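Local coordinates for protein lactate dehydrogenase (Eimeria maxima, PDB 6CT6) that probably catalyses the NADH-dependent interconversion of pyruvate and lactate, and is held here in a complex with NADH and the substrate-like inhibitor oxamate, at residues Ala78-Ile83 against Leu252-Tyr257; Gly116-Tyr121 against Ala145-His150; Gly273-Asn278 against Ile296-Leu301; Cys28-Leu33 against Ser58-Gly63; Pro133-Val138 against Asp314-Met319. All blocks are in the same frame, centred on the assembly; numbering follows the deposited sequence.

Contact 1: Ala78-Ile83 against Leu252-Tyr257; sequences ADVVII and LMAESY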
# COMPACT_ATOMS: atom_id res chain seq x y z
N ALA B 78 20.18 12.06 2.05
CA ALA B 78 19.23 11.40 1.16
C ALA B 78 19.82 11.27 -0.24
O ALA B 78 20.42 12.21 -0.77
CB ALA B 78 17.92 12.17 1.10
N ASP B 79 19.66 10.09 -0.83
CA ASP B 79 20.03 9.88 -2.22
C ASP B 79 18.90 10.24 -3.17
O ASP B 79 19.15 10.69 -4.29
CB ASP B 79 20.46 8.43 -2.45
CG ASP B 79 21.66 8.03 -1.61
OD1 ASP B 79 22.71 8.69 -1.73
OD2 ASP B 79 21.54 7.07 -0.82
N VAL B 80 17.65 10.04 -2.75
CA VAL B 80 16.48 10.38 -3.55
C VAL B 80 15.46 11.05 -2.63
O VAL B 80 15.30 10.65 -1.47
CB VAL B 80 15.87 9.14 -4.24
CG1 VAL B 80 14.59 9.50 -4.98
CG2 VAL B 80 16.88 8.51 -5.19
N VAL B 81 14.77 12.06 -3.15
CA VAL B 81 13.68 12.73 -2.45
C VAL B 81 12.45 12.66 -3.35
O VAL B 81 12.51 13.07 -4.52
CB VAL B 81 14.02 14.19 -2.11
CG1 VAL B 81 12.86 14.86 -1.38
CG2 VAL B 81 15.29 14.28 -1.27
N ILE B 82 11.35 12.14 -2.82
CA ILE B 82 10.07 12.09 -3.53
C ILE B 82 9.07 12.93 -2.75
O ILE B 82 8.81 12.66 -1.57
CB ILE B 82 9.57 10.66 -3.72
CG1 ILE B 82 10.68 9.75 -4.25
CG2 ILE B 82 8.40 10.65 -4.69
CD1 ILE B 82 10.29 8.28 -4.39
N ILE B 83 8.50 13.94 -3.40
CA ILE B 83 7.71 14.99 -2.75
C ILE B 83 6.23 14.75 -3.02
O ILE B 83 5.80 14.76 -4.18
CB ILE B 83 8.12 16.39 -3.22
CG1 ILE B 83 9.59 16.67 -2.91
CG2 ILE B 83 7.24 17.46 -2.56
CD1 ILE B 83 10.17 17.83 -3.70
N LEU B 252 9.32 3.41 -9.31
CA LEU B 252 10.06 2.83 -10.43
C LEU B 252 11.04 3.84 -11.02
O LEU B 252 12.15 3.47 -11.41
CB LEU B 252 9.09 2.32 -11.51
CG LEU B 252 8.24 1.10 -11.14
CD1 LEU B 252 7.41 0.63 -12.32
CD2 LEU B 252 9.11 -0.05 -10.61
N MET B 253 10.65 5.12 -11.06
CA MET B 253 11.57 6.15 -11.52
C MET B 253 12.77 6.25 -10.58
O MET B 253 13.92 6.32 -11.02
CB MET B 253 10.85 7.49 -11.61
CG MET B 253 9.74 7.53 -12.66
SD MET B 253 8.62 8.95 -12.46
CE MET B 253 9.75 10.32 -12.70
N ALA B 254 12.51 6.26 -9.27
CA ALA B 254 13.59 6.31 -8.29
C ALA B 254 14.49 5.09 -8.40
O ALA B 254 15.72 5.20 -8.25
CB ALA B 254 13.01 6.42 -6.88
N GLU B 255 13.91 3.92 -8.66
CA GLU B 255 14.70 2.71 -8.80
C GLU B 255 15.61 2.80 -10.02
O GLU B 255 16.76 2.34 -9.98
CB GLU B 255 13.78 1.50 -8.91
CG GLU B 255 14.49 0.17 -9.01
CD GLU B 255 13.53 -0.98 -9.24
OE1 GLU B 255 12.71 -0.89 -10.18
OE2 GLU B 255 13.59 -1.97 -8.48
N SER B 256 15.11 3.38 -11.11
CA SER B 256 15.92 3.54 -12.31
C SER B 256 17.13 4.42 -12.04
O SER B 256 18.23 4.15 -12.54
CB SER B 256 15.06 4.12 -13.43
OG SER B 256 15.68 3.96 -14.70
N TYR B 257 16.97 5.47 -11.23
CA TYR B 257 18.10 6.30 -10.84
C TYR B 257 19.07 5.53 -9.94
O TYR B 257 20.29 5.56 -10.15
CB TYR B 257 17.62 7.56 -10.12
CG TYR B 257 18.76 8.34 -9.50
CD1 TYR B 257 19.54 9.18 -10.27
CD2 TYR B 257 19.07 8.20 -8.16
CE1 TYR B 257 20.60 9.88 -9.72
CE2 TYR B 257 20.13 8.90 -7.60
CZ TYR B 257 20.88 9.74 -8.39
OH TYR B 257 21.93 10.44 -7.84
O HOH W 1 21.74 10.91 -5.17
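Val80 spreads its two methyls over one flank of the helix 252-257, each with a separate target. With CG1 anti to the backbone N (chi1 176°), that methyl goes to Ala254, where Val80 CG1 lies 3.9 Å from Ala254 CB. The other branch serves the next turn: Val80 CG2 sits 3.7 Å from Tyr257 CD2, approaching the ring obliquely while the two side chains run past each other in opposite directions. Ile82, two residues on and pointing the same way from the strand, adds the end of its chain, with Ile82 CD1 4.1 Å from Ala254 CB. The single methyl of Ala254 therefore meets both aliphatic side chains. Strand and helix run almost antiparallel here, at 165°, with 9.9 Å between their axes. This is the close-packed, apolar part, and Val80, Ile82 and Ala254 are all buried in it.

The Asp79 end is looser and wetter. Here the nearest direct approach is 3.9 Å, from Asp79 O to Tyr257 CE2, and a water fills in: it donates to Asp79 O at 2.7 Å and is also hydrogen-bonded to Tyr257 OH. The phenol is thus tied to the residue just before the strand through solvent, while the carboxylate of Asp79 turns to the backbone N of Lys11.

Strand 80-83 lies in the parallel part of the large sheet, between strands 11-15 and 126-129. Helix 244-259 covers it, Ala254 also resting on Ile128 and the Tyr257 ring stacking with Phe126, so a helix of the C-terminal family region packs on the NAD-binding sheet.

Contact 2: Gly116-Tyr121 against Ala145-His150; sequences GAIKKY and ANVPKH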
# COMPACT_ATOMS: atom_id res chain seq x y z
N GLY B 116 14.04 24.70 -0.23
CA GLY B 116 15.07 25.23 0.64
C GLY B 116 15.65 24.18 1.57
O GLY B 116 16.84 24.21 1.89
N ALA B 117 14.82 23.25 2.03
CA ALA B 117 15.32 22.15 2.85
C ALA B 117 16.28 21.27 2.06
O ALA B 117 17.34 20.88 2.56
CB ALA B 117 14.16 21.33 3.40
N ILE B 118 15.92 20.96 0.81
CA ILE B 118 16.80 20.18 -0.06
C ILE B 118 18.13 20.90 -0.23
O ILE B 118 19.21 20.31 -0.08
CB ILE B 118 16.11 19.92 -1.41
CG1 ILE B 118 14.95 18.95 -1.23
CG2 ILE B 118 17.11 19.39 -2.44
CD1 ILE B 118 13.98 18.94 -2.39
N LYS B 119 18.08 22.19 -0.57
CA LYS B 119 19.31 22.96 -0.75
C LYS B 119 20.21 22.84 0.47
O LYS B 119 21.44 22.78 0.35
CB LYS B 119 18.97 24.43 -1.01
CG LYS B 119 20.19 25.35 -1.13
CD LYS B 119 19.79 26.81 -1.20
CE LYS B 119 19.20 27.17 -2.55
NZ LYS B 119 18.79 28.60 -2.62
N LYS B 120 19.61 22.79 1.66
CA LYS B 120 20.40 22.83 2.89
C LYS B 120 20.93 21.45 3.28
O LYS B 120 22.08 21.34 3.71
CB LYS B 120 19.55 23.40 4.03
CG LYS B 120 20.29 23.50 5.36
CD LYS B 120 19.44 24.15 6.44
CE LYS B 120 20.22 24.30 7.74
NZ LYS B 120 19.40 24.92 8.81
N TYR B 121 20.12 20.41 3.13
CA TYR B 121 20.44 19.11 3.71
C TYR B 121 20.82 18.04 2.71
O TYR B 121 21.54 17.11 3.07
CB TYR B 121 19.26 18.60 4.56
CG TYR B 121 19.03 19.44 5.80
CD1 TYR B 121 19.98 19.48 6.81
CD2 TYR B 121 17.87 20.19 5.95
CE1 TYR B 121 19.78 20.24 7.94
CE2 TYR B 121 17.66 20.95 7.09
CZ TYR B 121 18.63 20.98 8.08
OH TYR B 121 18.43 21.74 9.21
N ALA B 145 15.47 25.10 -4.52
CA ALA B 145 16.55 24.19 -4.17
C ALA B 145 17.83 24.46 -4.95
O ALA B 145 18.92 24.20 -4.44
CB ALA B 145 16.11 22.74 -4.40
N ASN B 146 17.71 24.96 -6.17
CA ASN B 146 18.87 25.28 -7.01
C ASN B 146 19.66 24.02 -7.37
O ASN B 146 20.89 24.04 -7.45
CB ASN B 146 19.78 26.31 -6.32
CG ASN B 146 20.76 26.95 -7.28
OD1 ASN B 146 20.40 27.33 -8.40
ND2 ASN B 146 22.01 27.06 -6.86
N VAL B 147 18.95 22.92 -7.59
CA VAL B 147 19.59 21.67 -8.02
C VAL B 147 19.74 21.70 -9.54
O VAL B 147 19.01 22.42 -10.22
CB VAL B 147 18.79 20.44 -7.58
CG1 VAL B 147 18.80 20.31 -6.06
CG2 VAL B 147 17.36 20.49 -8.12
N PRO B 148 20.67 20.92 -10.10
CA PRO B 148 20.80 20.88 -11.56
C PRO B 148 19.50 20.43 -12.22
O PRO B 148 18.75 19.62 -11.68
CB PRO B 148 21.93 19.87 -11.80
CG PRO B 148 22.68 19.83 -10.51
CD PRO B 148 21.68 20.09 -9.43
N LYS B 149 19.25 20.97 -13.42
CA LYS B 149 18.01 20.67 -14.13
C LYS B 149 17.86 19.18 -14.42
O LYS B 149 16.74 18.68 -14.49
CB LYS B 149 17.95 21.46 -15.45
CG LYS B 149 17.98 22.96 -15.28
CD LYS B 149 16.76 23.48 -14.53
CE LYS B 149 16.72 24.99 -14.56
NZ LYS B 149 17.96 25.58 -13.99
N HIS B 150 18.97 18.47 -14.59
CA HIS B 150 18.91 17.04 -14.88
C HIS B 150 18.78 16.19 -13.62
O HIS B 150 18.79 14.95 -13.73
CB HIS B 150 20.16 16.60 -15.66
CG HIS B 150 21.43 16.67 -14.87
ND1 HIS B 150 22.15 17.83 -14.72
CD2 HIS B 150 22.10 15.72 -14.18
CE1 HIS B 150 23.21 17.60 -13.97
NE2 HIS B 150 23.21 16.32 -13.64
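Ile118 holds CG2 anti to its own nitrogen, with CG1 at chi1 -69°, and this turns the CG2 methyl to the chain leaving the neighbouring helix. There it meets two residues at once: Ile118 CG2 is 4.0 Å from Ala145 CB and 4.1 Å from Val147 CG1. The Val147 side chain crosses that of Ile118 at about a right angle, and the touch is made by one methyl of each.

Lys119 reaches the same turn by another route. The course of the backbone already sets Lys119 CB 3.4 Å from Ala145 O, the last carbonyl of the helix. Its first two torsions are extended, and a bend at chi3 (-74°) then brings Lys119 CE back to 3.5 Å from Ala145 O. Further out, Lys119 CE lies 3.9 Å from Asn146 CB. These are contacts of the aliphatic stem, on the exposed side, whereas Ile118, Ala145 and Val147 form the buried side. The backbones come close too, with Lys119 CA only 4.6 Å from Ala145 CA.

Asn146 has positive phi (64°), and there the chain leaves the helical path and swings away, bringing Val147 CG1 to Ile118. Val141, one turn earlier in helix 134-145, packs on Ile118 as well. Two helices side by side, each linked to strands in the parallel part of one sheet, are what the alpha/beta layering of a Rossmann-type NAD-binding domain consists of.

Contact 3: Gly273-Asn278 against Ile296-Leu301; sequences GQYNVN and IIELDL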
# COMPACT_ATOMS: atom_id res chain seq x y z
N GLY B 273 13.96 24.67 -25.54
CA GLY B 273 14.10 24.41 -26.96
C GLY B 273 13.24 23.25 -27.41
O GLY B 273 12.41 23.39 -28.32
N GLN B 274 13.42 22.10 -26.77
CA GLN B 274 12.70 20.90 -27.17
C GLN B 274 11.19 21.12 -27.09
O GLN B 274 10.70 21.78 -26.18
CB GLN B 274 13.09 19.71 -26.29
CG GLN B 274 14.58 19.47 -26.14
CD GLN B 274 15.18 20.21 -24.96
OE1 GLN B 274 14.65 21.22 -24.50
NE2 GLN B 274 16.29 19.69 -24.44
N TYR B 275 10.47 20.57 -28.06
CA TYR B 275 9.01 20.58 -28.06
C TYR B 275 8.45 22.00 -28.09
O TYR B 275 7.30 22.22 -27.68
CB TYR B 275 8.46 19.82 -26.85
CG TYR B 275 8.72 18.34 -26.93
CD1 TYR B 275 7.82 17.49 -27.55
CD2 TYR B 275 9.86 17.78 -26.38
CE1 TYR B 275 8.05 16.14 -27.63
CE2 TYR B 275 10.11 16.43 -26.45
CZ TYR B 275 9.19 15.61 -27.08
OH TYR B 275 9.42 14.25 -27.15
N ASN B 276 9.23 22.97 -28.56
CA ASN B 276 8.81 24.36 -28.61
C ASN B 276 8.57 24.93 -27.22
O ASN B 276 7.80 25.88 -27.05
CB ASN B 276 7.55 24.52 -29.48
CG ASN B 276 7.33 25.95 -29.93
OD1 ASN B 276 6.45 26.64 -29.42
ND2 ASN B 276 8.14 26.39 -30.88
N VAL B 277 9.21 24.34 -26.21
CA VAL B 277 9.07 24.75 -24.81
C VAL B 277 10.27 25.61 -24.45
O VAL B 277 11.41 25.28 -24.78
CB VAL B 277 8.96 23.53 -23.88
CG1 VAL B 277 9.03 23.96 -22.42
CG2 VAL B 277 7.66 22.78 -24.15
N ASN B 278 10.01 26.71 -23.74
CA ASN B 278 11.04 27.70 -23.42
C ASN B 278 11.12 27.87 -21.90
O ASN B 278 10.31 28.58 -21.30
CB ASN B 278 10.74 29.02 -24.12
CG ASN B 278 10.81 28.90 -25.63
OD1 ASN B 278 11.82 28.47 -26.18
ND2 ASN B 278 9.72 29.27 -26.30
N ILE B 296 16.69 13.38 -23.04
CA ILE B 296 15.34 13.80 -23.38
C ILE B 296 15.12 13.46 -24.84
O ILE B 296 15.88 13.89 -25.71
CB ILE B 296 15.13 15.30 -23.11
CG1 ILE B 296 15.22 15.58 -21.61
CG2 ILE B 296 13.77 15.76 -23.64
CD1 ILE B 296 15.45 17.03 -21.27
N ILE B 297 14.08 12.68 -25.11
CA ILE B 297 13.78 12.21 -26.45
C ILE B 297 12.76 13.14 -27.08
O ILE B 297 11.76 13.50 -26.46
CB ILE B 297 13.27 10.75 -26.43
CG1 ILE B 297 14.37 9.83 -25.89
CG2 ILE B 297 12.83 10.32 -27.82
CD1 ILE B 297 13.90 8.44 -25.55
N GLU B 298 13.02 13.53 -28.33
CA GLU B 298 12.20 14.51 -29.04
C GLU B 298 11.44 13.78 -30.14
O GLU B 298 12.01 13.44 -31.19
CB GLU B 298 13.07 15.64 -29.59
CG GLU B 298 12.26 16.82 -30.09
CD GLU B 298 13.02 18.13 -29.98
OE1 GLU B 298 14.24 18.10 -29.75
OE2 GLU B 298 12.37 19.19 -30.13
N LEU B 299 10.15 13.56 -29.91
CA LEU B 299 9.31 12.84 -30.86
C LEU B 299 9.12 13.64 -32.14
O LEU B 299 9.11 14.88 -32.13
CB LEU B 299 7.95 12.53 -30.23
CG LEU B 299 7.95 11.68 -28.95
CD1 LEU B 299 6.56 11.65 -28.33
CD2 LEU B 299 8.43 10.28 -29.24
N ASP B 300 8.96 12.93 -33.25
CA ASP B 300 8.70 13.56 -34.54
C ASP B 300 7.19 13.73 -34.72
O ASP B 300 6.54 13.09 -35.56
CB ASP B 300 9.32 12.75 -35.67
CG ASP B 300 9.23 13.44 -37.02
OD1 ASP B 300 9.05 14.68 -37.04
OD2 ASP B 300 9.35 12.75 -38.05
N LEU B 301 6.63 14.60 -33.89
CA LEU B 301 5.19 14.85 -33.91
C LEU B 301 4.77 15.48 -35.23
O LEU B 301 5.49 16.28 -35.83
CB LEU B 301 4.79 15.77 -32.75
CG LEU B 301 5.05 15.28 -31.33
CD1 LEU B 301 4.69 16.35 -30.30
CD2 LEU B 301 4.27 14.01 -31.05
O HOH W 2 16.87 16.73 -25.98
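Tyr275 makes three hydrogen bonds with the segment 296-301, two of them through its hydroxyl. Tyr275 OH donates to Ile297 O at 2.6 Å, tilted 19° from the carbonyl plane, and accepts from Leu299 N at 2.9 Å in a nearly straight bond (162°). Gripped by one acceptor and one donor, the hydroxyl has its proton directed at the carbonyl. The third bond runs from Tyr275 N to Glu298 OE2, 3.1 Å, reaching the carboxylate from above its plane.

Water adds a longer link: it donates to Ile296 O and weakly accepts from Gln274 NE2, while Gln274 OE1 takes the backbone N of Asn272.

The carbon contacts gather at one face and an edge of the same ring. Chi1 of -68° sets CG opposite the carbonyl carbon and sends the ring across to the other chain. Glu298 CG lies 4.2 Å above one face, offset toward the rim, and Leu301 CD1 stands at the edge, 4.3 Å from Tyr275 CE1. Val284 and Leu309 also touch this tyrosine.

Tyr275 and Asn276 both have positive phi in the turn of a beta hairpin, between antiparallel strands 263-272 and 281-289; the tyrosine ties that turn to the connection entering helix 303-328.

Contact 4: Cys28-Leu33 against Ser58-Gly63; sequences CSLKEL and SVVDNG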
# COMPACT_ATOMS: atom_id res chain seq x y z
N CYS B 28 9.16 0.34 -0.73
CA CYS B 28 10.57 0.24 -0.38
C CYS B 28 10.81 -0.95 0.54
O CYS B 28 11.78 -1.71 0.36
CB CYS B 28 11.04 1.53 0.28
SG CYS B 28 11.18 2.93 -0.86
N SER B 29 9.94 -1.14 1.54
CA SER B 29 10.03 -2.30 2.42
C SER B 29 9.95 -3.59 1.62
O SER B 29 10.79 -4.49 1.78
CB SER B 29 8.92 -2.23 3.47
OG SER B 29 8.90 -3.38 4.29
N LEU B 30 8.94 -3.71 0.75
CA LEU B 30 8.72 -4.94 0.01
C LEU B 30 9.84 -5.22 -0.98
O LEU B 30 10.23 -6.38 -1.18
CB LEU B 30 7.37 -4.87 -0.71
CG LEU B 30 6.10 -4.81 0.14
CD1 LEU B 30 4.90 -4.46 -0.73
CD2 LEU B 30 5.86 -6.12 0.88
N LYS B 31 10.36 -4.18 -1.63
CA LYS B 31 11.38 -4.34 -2.66
C LYS B 31 12.80 -4.33 -2.12
O LYS B 31 13.74 -4.58 -2.88
CB LYS B 31 11.24 -3.23 -3.72
CG LYS B 31 9.96 -3.28 -4.54
CD LYS B 31 9.82 -2.05 -5.44
CE LYS B 31 10.70 -2.13 -6.68
NZ LYS B 31 10.25 -3.17 -7.64
N GLU B 32 12.98 -4.07 -0.82
CA GLU B 32 14.31 -3.88 -0.25
C GLU B 32 15.10 -2.85 -1.05
O GLU B 32 16.28 -3.03 -1.34
CB GLU B 32 15.09 -5.19 -0.17
CG GLU B 32 14.42 -6.27 0.65
CD GLU B 32 15.22 -7.56 0.66
OE1 GLU B 32 16.44 -7.50 0.92
OE2 GLU B 32 14.63 -8.63 0.40
N LEU B 33 14.43 -1.76 -1.42
CA LEU B 33 15.06 -0.77 -2.28
C LEU B 33 16.05 0.09 -1.51
O LEU B 33 17.06 0.51 -2.06
CB LEU B 33 13.99 0.10 -2.94
CG LEU B 33 14.50 1.11 -3.96
CD1 LEU B 33 15.28 0.42 -5.07
CD2 LEU B 33 13.33 1.89 -4.53
N SER B 58 9.79 -7.09 8.79
CA SER B 58 9.96 -8.36 9.49
C SER B 58 9.00 -9.42 8.98
O SER B 58 9.36 -10.60 8.86
CB SER B 58 9.78 -8.14 11.00
OG SER B 58 9.92 -9.34 11.72
N VAL B 59 7.76 -9.03 8.67
CA VAL B 59 6.80 -9.97 8.08
C VAL B 59 7.40 -10.63 6.85
O VAL B 59 7.23 -11.83 6.63
CB VAL B 59 5.47 -9.26 7.75
CG1 VAL B 59 4.53 -10.21 7.00
CG2 VAL B 59 4.79 -8.72 9.01
N VAL B 60 8.11 -9.86 6.02
CA VAL B 60 8.69 -10.38 4.78
C VAL B 60 10.19 -10.66 4.93
O VAL B 60 10.90 -10.78 3.93
CB VAL B 60 8.42 -9.46 3.59
CG1 VAL B 60 6.92 -9.34 3.33
CG2 VAL B 60 9.04 -8.08 3.80
N ASP B 61 10.69 -10.76 6.16
CA ASP B 61 12.01 -11.34 6.45
C ASP B 61 13.18 -10.47 5.99
O ASP B 61 14.25 -10.99 5.66
CB ASP B 61 12.15 -12.73 5.81
CG ASP B 61 11.18 -13.75 6.38
OD1 ASP B 61 10.99 -13.74 7.62
OD2 ASP B 61 10.62 -14.55 5.60
N ASN B 62 13.03 -9.14 5.97
CA ASN B 62 14.17 -8.27 5.71
C ASN B 62 14.24 -7.20 6.79
O ASN B 62 13.32 -7.03 7.60
CB ASN B 62 14.13 -7.65 4.30
CG ASN B 62 13.05 -6.59 4.14
OD1 ASN B 62 12.95 -5.66 4.93
ND2 ASN B 62 12.26 -6.72 3.08
N GLY B 63 15.36 -6.48 6.80
CA GLY B 63 15.62 -5.49 7.83
C GLY B 63 15.64 -4.07 7.31
O GLY B 63 16.35 -3.21 7.85
O HOH W 3 11.60 -9.34 1.56
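The amide of Asn62 points into the end of helix 19-31 and donates from ND2 to Ser29 O, 3.0 Å away. The bond is somewhat bent at the hydrogen (150°), and the donor lies a little out of the carbonyl plane. Chi1 of 71° puts CG of Asn62 between its own N and carbonyl carbon, and that turns the amide to the neighbouring helix. On its other atom, Asn62 OD1 takes the backbone N of Ile64, so both ends of the buried group are bonded and its rotation is set.

Glu32 runs alongside this asparagine in the opposite sense, its carboxylate plane 43° from the amide plane. What touches is the stem: Glu32 CG sits 3.3 Å from Asn62 ND2. Between the segments the charged end is linked through a water that accepts from Asn62 ND2 at 3.1 Å, donates to Val60 O at 2.9 Å and gives a weak bond to Glu32 OE2.

Toward the second subunit the pairing is apolar. Leu30 leaves its helix pointing away, yet its tip returns so that Leu30 CD2 reaches Val60 CG1 at 4.2 Å, the side chains crossing at about a right angle.

Both helices stop here in Schellman motifs, with Glu32 and Asp61 at positive phi. Helices 19-31 and 45-59 are thus joined at their C-terminal ends, and Ser29 OG bonds to Ser57 OG just before the second end. Beyond, Leu30 packs on Leu27 of the second subunit and Asp61 forms a salt bridge with Arg165 of that subunit, while helix 244-259 backs Cys28 and Leu33.

Contact 5: Pro133-Val138 against Asp314-Met319; sequences PLDVMV and DEVLEM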
# COMPACT_ATOMS: atom_id res chain seq x y z
N PRO B 133 -0.40 21.37 -8.92
CA PRO B 133 -0.27 21.06 -10.35
C PRO B 133 1.17 20.73 -10.71
O PRO B 133 2.08 21.54 -10.54
CB PRO B 133 -0.74 22.35 -11.04
CG PRO B 133 -0.60 23.41 -10.02
CD PRO B 133 -0.88 22.74 -8.71
N LEU B 134 1.34 19.52 -11.23
CA LEU B 134 2.65 18.87 -11.25
C LEU B 134 3.69 19.74 -11.94
O LEU B 134 4.79 19.94 -11.42
CB LEU B 134 2.50 17.51 -11.94
CG LEU B 134 3.61 16.46 -11.87
CD1 LEU B 134 4.38 16.43 -13.17
CD2 LEU B 134 4.55 16.69 -10.69
N ASP B 135 3.36 20.28 -13.12
CA ASP B 135 4.39 20.84 -13.98
C ASP B 135 4.91 22.18 -13.48
O ASP B 135 6.06 22.53 -13.75
CB ASP B 135 3.84 20.96 -15.40
CG ASP B 135 3.39 19.62 -15.96
OD1 ASP B 135 4.25 18.87 -16.48
OD2 ASP B 135 2.19 19.31 -15.86
N VAL B 136 4.10 22.95 -12.74
CA VAL B 136 4.61 24.19 -12.15
C VAL B 136 5.11 24.00 -10.72
O VAL B 136 5.96 24.78 -10.27
CB VAL B 136 3.56 25.31 -12.19
CG1 VAL B 136 3.27 25.69 -13.64
CG2 VAL B 136 2.28 24.93 -11.47
N MET B 137 4.62 22.98 -10.00
CA MET B 137 5.16 22.72 -8.67
C MET B 137 6.61 22.23 -8.75
O MET B 137 7.43 22.58 -7.90
CB MET B 137 4.29 21.71 -7.93
CG MET B 137 2.91 22.25 -7.53
SD MET B 137 3.00 23.68 -6.43
CE MET B 137 1.30 24.23 -6.39
N VAL B 138 6.93 21.41 -9.76
CA VAL B 138 8.30 20.92 -9.89
C VAL B 138 9.25 22.09 -10.12
O VAL B 138 10.37 22.12 -9.59
CB VAL B 138 8.40 19.87 -11.02
CG1 VAL B 138 7.96 20.43 -12.37
CG2 VAL B 138 9.83 19.32 -11.12
N ASP B 314 0.23 25.80 -23.30
CA ASP B 314 -0.49 27.00 -22.88
C ASP B 314 -1.02 26.86 -21.46
O ASP B 314 -0.99 27.82 -20.68
CB ASP B 314 -1.64 27.30 -23.85
CG ASP B 314 -1.15 27.71 -25.22
OD1 ASP B 314 0.02 28.14 -25.34
OD2 ASP B 314 -1.93 27.61 -26.19
N GLU B 315 -1.51 25.67 -21.10
CA GLU B 315 -1.98 25.46 -19.73
C GLU B 315 -0.87 25.71 -18.72
O GLU B 315 -1.10 26.32 -17.67
CB GLU B 315 -2.53 24.04 -19.58
CG GLU B 315 -3.17 23.77 -18.21
CD GLU B 315 -3.92 22.45 -18.15
OE1 GLU B 315 -4.32 21.94 -19.22
OE2 GLU B 315 -4.10 21.93 -17.03
N VAL B 316 0.35 25.27 -19.02
CA VAL B 316 1.48 25.52 -18.12
C VAL B 316 1.79 27.01 -18.06
O VAL B 316 2.00 27.57 -16.98
CB VAL B 316 2.71 24.70 -18.56
CG1 VAL B 316 3.93 25.05 -17.71
CG2 VAL B 316 2.42 23.21 -18.48
N LEU B 317 1.84 27.67 -19.22
CA LEU B 317 2.14 29.09 -19.25
C LEU B 317 1.07 29.89 -18.51
O LEU B 317 1.39 30.85 -17.79
CB LEU B 317 2.26 29.57 -20.69
CG LEU B 317 3.42 28.99 -21.49
CD1 LEU B 317 3.28 29.37 -22.96
CD2 LEU B 317 4.75 29.48 -20.94
N GLU B 318 -0.20 29.53 -18.69
CA GLU B 318 -1.27 30.18 -17.95
C GLU B 318 -1.03 30.08 -16.44
O GLU B 318 -1.29 31.03 -15.70
CB GLU B 318 -2.62 29.57 -18.33
CG GLU B 318 -3.82 30.45 -18.02
CD GLU B 318 -5.08 29.99 -18.73
OE1 GLU B 318 -5.05 28.91 -19.35
OE2 GLU B 318 -6.09 30.72 -18.68
N MET B 319 -0.52 28.93 -15.98
CA MET B 319 -0.26 28.76 -14.56
C MET B 319 0.95 29.57 -14.11
O MET B 319 0.96 30.11 -13.00
CB MET B 319 -0.05 27.28 -14.24
CG MET B 319 -1.33 26.45 -14.23
SD MET B 319 -1.11 24.76 -13.62
CE MET B 319 -0.19 24.00 -14.95
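Helix 134-145 of the Rossmann-type NAD-binding region starts here, right beside the cofactor, which touches Leu134, and its first turn packs against helix 303-328, the long helix near the C-terminus. Pro133, after a cis peptide bond, occupies the N-cap position. The two helix segments cross at -49° with 9.7 Å between their axes, and Val136 and Val316 are the nearest pair of CA atoms.

Val136 makes most of the contacts from its helix. Its CG1, opposite the carbonyl carbon at chi1 -65°, reaches into the other helix, 3.7 Å from Met319 CB and 4.2 Å from Val316 CG1. Val136 CG2 looks to the sulfur instead, 4.0 Å from Met319 SD. The first two torsions of Met319 carry SD to the proline ring, 3.5 Å from Pro133 CB, and the bend at chi3 (-71°) turns Met319 CE back to 4.1 Å from Val136 CG1. On the other flank, Asp135 CB lies 4.1 Å from Val316 CG2.

Asp135 offers its methylene here, while its carboxylate bonds to Ser268 OG and the backbone N of His187, a residue of the oxamate pocket. Met319 also touches Met101.

All five touching residues are buried, and the union is made of methyls, methylenes, a proline ring and a thioether, with no polar bond between the two segments. Such an interface depends on fit rather than direction: the flexible methionine fills against the rigid proline, while the one charged residue among them has its polar atoms satisfied by other partners.

Contacts 1 and 5 are buried and mainly apolar, contact 1 with one bridging water, and each joins the NAD-binding region to a helix of the C-terminal region, though on opposite sides of the chain's centre. Contact 2 stays within the NAD-binding region and grades from a buried aliphatic side to an exposed lysine; it meets contact 1 where Ile83 CD1 lies 4.2 Å from Ile118 CD1. Contacts 2 and 5 share helix 134-145, one at each end. Contact 3 touches the chain just before helix 303-328; contact 5 lies midway along it. Contacts 3 and 4, only partly buried, rely on hydrogen bonds and waters; their centres are about 40 Å apart, and contact 4 alone borders the second subunit extensively.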